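Local structure of putative uncharacterized protein (Dictyostelium purpureum, 4R12) at residues R111-L119 with N269-G277. The protein is nicastrin, probably an essential subunit of the gamma-secretase complex, which cleaves integral membrane proteins such as Notch receptors within the membrane. Residues are numbered along the deposited sequence; the frame is centred on the assembly and turned at random.
Sequences RYPNKIYGL and NAERWGYVG
Glu271 meets residues 111-119 through its backbone: its carbonyl O lies 3.3 Å from Asn114 ND2. Its carboxylate OE1 is bonded by Ser278 and Ser384 instead. The carbonyl O of Arg272 is also near the Asn114 amide, while Arg272 NH2 is hydrogen-bonded to Ser237 OG. Gly274 comes next and donates its backbone N-H to Asn114 OD1 over 2.9 Å. The bond is bent, 127° at the hydrogen, and weak. Gly274 CA packs obliquely on the Tyr117 ring, 3.8 Å from CD2. A CB here would crowd that ring and jam against the carbonyl O of Trp273, so these backbone angles alone call for glycine. Tyr275 makes the broadest contact of its segment. The Asn114 amide lies over one face of its ring, and CB meets the rim 3.7 Å from CE2. The backbone O of Tyr117, hydrogen-bonded by Lys390 NZ, sits at the ring edge, 3.5 Å from CD2. Chi1 of -52° sets Tyr275 CG opposite its carbonyl carbon, and the ring reaches across to Gly118 CA. One water joins Tyr275 OH to Asn114 O, 2.7 Å from each; its bond to Asn114 O is weak. Replacing Asn114 by alanine is likely to leave Gly274 N without its weak acceptor and uncover part of the Tyr275 face. The contact joins small and large lobes, consistent with the lid a small-lobe loop forms over the pocket of the aminopeptidase-like large lobe. Residues 111-119 lie between strands 90-96 and 138-139. Residues 269-277 lead from strand 262-268 into helix 276-287, with Tyr275 at the N-cap position and its side chain against helix 385-389.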
# COMPACT_ATOMS: atom_id res chain seq x y z
N ARG A 111 6.55 -6.22 14.53
CA ARG A 111 6.66 -5.26 15.64
C ARG A 111 7.40 -3.99 15.23
O ARG A 111 7.22 -2.93 15.82
CB ARG A 111 7.37 -5.89 16.84
CG ARG A 111 6.70 -7.12 17.46
CD ARG A 111 5.72 -6.74 18.56
NE ARG A 111 5.17 -7.89 19.28
CZ ARG A 111 5.62 -8.35 20.44
NH1 ARG A 111 6.64 -7.78 21.05
NH2 ARG A 111 5.04 -9.41 21.01
N TYR A 112 8.27 -4.12 14.23
CA TYR A 112 8.97 -2.98 13.65
C TYR A 112 9.05 -3.24 12.15
O TYR A 112 10.00 -3.85 11.67
CB TYR A 112 10.36 -2.81 14.30
CG TYR A 112 11.16 -1.57 13.92
CD1 TYR A 112 11.10 -1.02 12.64
CD2 TYR A 112 12.01 -0.96 14.84
CE1 TYR A 112 11.84 0.09 12.29
CE2 TYR A 112 12.75 0.16 14.51
CZ TYR A 112 12.67 0.68 13.23
OH TYR A 112 13.42 1.79 12.88
N PRO A 113 8.03 -2.79 11.40
CA PRO A 113 7.99 -3.00 9.95
C PRO A 113 9.23 -2.47 9.25
O PRO A 113 9.65 -1.34 9.52
CB PRO A 113 6.73 -2.22 9.51
CG PRO A 113 5.86 -2.19 10.74
CD PRO A 113 6.85 -2.05 11.89
N ASN A 114 9.82 -3.28 8.38
CA ASN A 114 10.97 -2.90 7.58
C ASN A 114 12.21 -2.53 8.36
O ASN A 114 13.06 -1.82 7.84
CB ASN A 114 10.60 -1.72 6.67
CG ASN A 114 9.79 -2.14 5.49
OD1 ASN A 114 10.15 -3.07 4.79
ND2 ASN A 114 8.68 -1.45 5.27
N LYS A 115 12.29 -2.98 9.61
CA LYS A 115 13.37 -2.58 10.52
C LYS A 115 14.75 -2.61 9.86
O LYS A 115 15.50 -1.63 9.90
CB LYS A 115 13.40 -3.47 11.76
CG LYS A 115 14.48 -3.06 12.76
CD LYS A 115 15.09 -4.26 13.47
CE LYS A 115 14.27 -4.68 14.67
NZ LYS A 115 14.85 -5.92 15.29
N ILE A 116 15.09 -3.75 9.25
CA ILE A 116 16.46 -3.94 8.78
C ILE A 116 16.76 -3.19 7.50
O ILE A 116 17.92 -3.04 7.14
CB ILE A 116 16.80 -5.44 8.57
CG1 ILE A 116 15.95 -6.06 7.45
CG2 ILE A 116 16.65 -6.21 9.87
CD1 ILE A 116 16.35 -7.51 7.10
N TYR A 117 15.73 -2.71 6.81
CA TYR A 117 15.93 -1.95 5.57
C TYR A 117 15.90 -0.43 5.79
O TYR A 117 16.06 0.33 4.84
CB TYR A 117 14.88 -2.35 4.54
CG TYR A 117 14.92 -3.83 4.27
CD1 TYR A 117 16.07 -4.42 3.75
CD2 TYR A 117 13.84 -4.64 4.58
CE1 TYR A 117 16.13 -5.78 3.51
CE2 TYR A 117 13.90 -6.01 4.34
CZ TYR A 117 15.05 -6.57 3.81
OH TYR A 117 15.12 -7.93 3.58
N GLY A 118 15.74 -0.01 7.04
CA GLY A 118 15.69 1.41 7.34
C GLY A 118 16.95 1.95 7.98
O GLY A 118 17.99 1.32 7.92
N LEU A 119 16.85 3.13 8.60
CA LEU A 119 17.99 3.79 9.24
C LEU A 119 18.54 3.09 10.47
O LEU A 119 19.70 3.29 10.82
CB LEU A 119 17.62 5.21 9.65
CG LEU A 119 17.74 6.34 8.64
CD1 LEU A 119 17.43 7.64 9.34
CD2 LEU A 119 19.12 6.39 8.01
N ASN A 269 5.62 3.43 -4.43
CA ASN A 269 5.01 2.11 -4.40
C ASN A 269 5.98 1.08 -3.82
O ASN A 269 7.18 1.29 -3.83
CB ASN A 269 4.58 1.70 -5.81
CG ASN A 269 3.45 0.69 -5.81
OD1 ASN A 269 3.15 0.07 -4.78
ND2 ASN A 269 2.83 0.49 -6.98
N ALA A 270 5.42 -0.02 -3.31
CA ALA A 270 6.17 -1.15 -2.76
C ALA A 270 7.11 -0.77 -1.60
O ALA A 270 8.08 -1.47 -1.31
CB ALA A 270 6.94 -1.86 -3.89
N GLU A 271 6.79 0.33 -0.91
CA GLU A 271 7.56 0.74 0.24
C GLU A 271 7.44 -0.23 1.41
O GLU A 271 8.36 -0.35 2.21
CB GLU A 271 7.13 2.14 0.71
CG GLU A 271 7.43 3.20 -0.30
CD GLU A 271 8.93 3.42 -0.47
OE1 GLU A 271 9.54 4.14 0.34
OE2 GLU A 271 9.50 2.87 -1.43
N ARG A 272 6.30 -0.92 1.51
CA ARG A 272 6.10 -1.83 2.64
C ARG A 272 6.99 -3.06 2.50
O ARG A 272 7.05 -3.89 3.40
CB ARG A 272 4.65 -2.28 2.76
CG ARG A 272 3.62 -1.17 2.77
CD ARG A 272 4.05 -0.06 3.65
NE ARG A 272 3.09 1.05 3.75
CZ ARG A 272 3.28 2.05 4.59
NH1 ARG A 272 4.38 2.04 5.35
NH2 ARG A 272 2.41 3.04 4.70
N TRP A 273 7.69 -3.17 1.37
CA TRP A 273 8.53 -4.33 1.12
C TRP A 273 9.98 -3.89 0.96
O TRP A 273 10.64 -4.20 -0.04
CB TRP A 273 8.01 -5.09 -0.10
CG TRP A 273 6.58 -5.49 0.09
CD1 TRP A 273 5.47 -4.82 -0.38
CD2 TRP A 273 6.08 -6.60 0.85
NE1 TRP A 273 4.33 -5.46 0.02
CE2 TRP A 273 4.67 -6.55 0.78
CE3 TRP A 273 6.68 -7.62 1.58
CZ2 TRP A 273 3.86 -7.49 1.41
CZ3 TRP A 273 5.88 -8.56 2.20
CH2 TRP A 273 4.48 -8.49 2.11
N GLY A 274 10.46 -3.14 1.95
CA GLY A 274 11.85 -2.72 1.99
C GLY A 274 12.15 -1.40 1.31
O GLY A 274 13.26 -1.22 0.79
N TYR A 275 11.16 -0.50 1.27
CA TYR A 275 11.34 0.83 0.68
C TYR A 275 11.85 0.82 -0.75
O TYR A 275 12.63 1.69 -1.12
CB TYR A 275 12.31 1.66 1.53
CG TYR A 275 11.97 1.71 3.00
CD1 TYR A 275 10.85 2.40 3.44
CD2 TYR A 275 12.77 1.07 3.95
CE1 TYR A 275 10.52 2.45 4.77
CE2 TYR A 275 12.44 1.12 5.30
CZ TYR A 275 11.31 1.82 5.70
OH TYR A 275 10.95 1.89 7.02
N VAL A 276 11.45 -0.14 -1.58
CA VAL A 276 12.13 -0.26 -2.86
C VAL A 276 11.76 0.84 -3.85
O VAL A 276 12.55 1.14 -4.75
CB VAL A 276 11.89 -1.63 -3.51
CG1 VAL A 276 12.43 -2.74 -2.59
CG2 VAL A 276 10.43 -1.85 -3.82
N GLY A 277 10.58 1.43 -3.69
CA GLY A 277 10.17 2.55 -4.53
C GLY A 277 11.02 3.80 -4.32
O GLY A 277 11.59 4.33 -5.28
O HOH W 1 12.49 0.67 8.82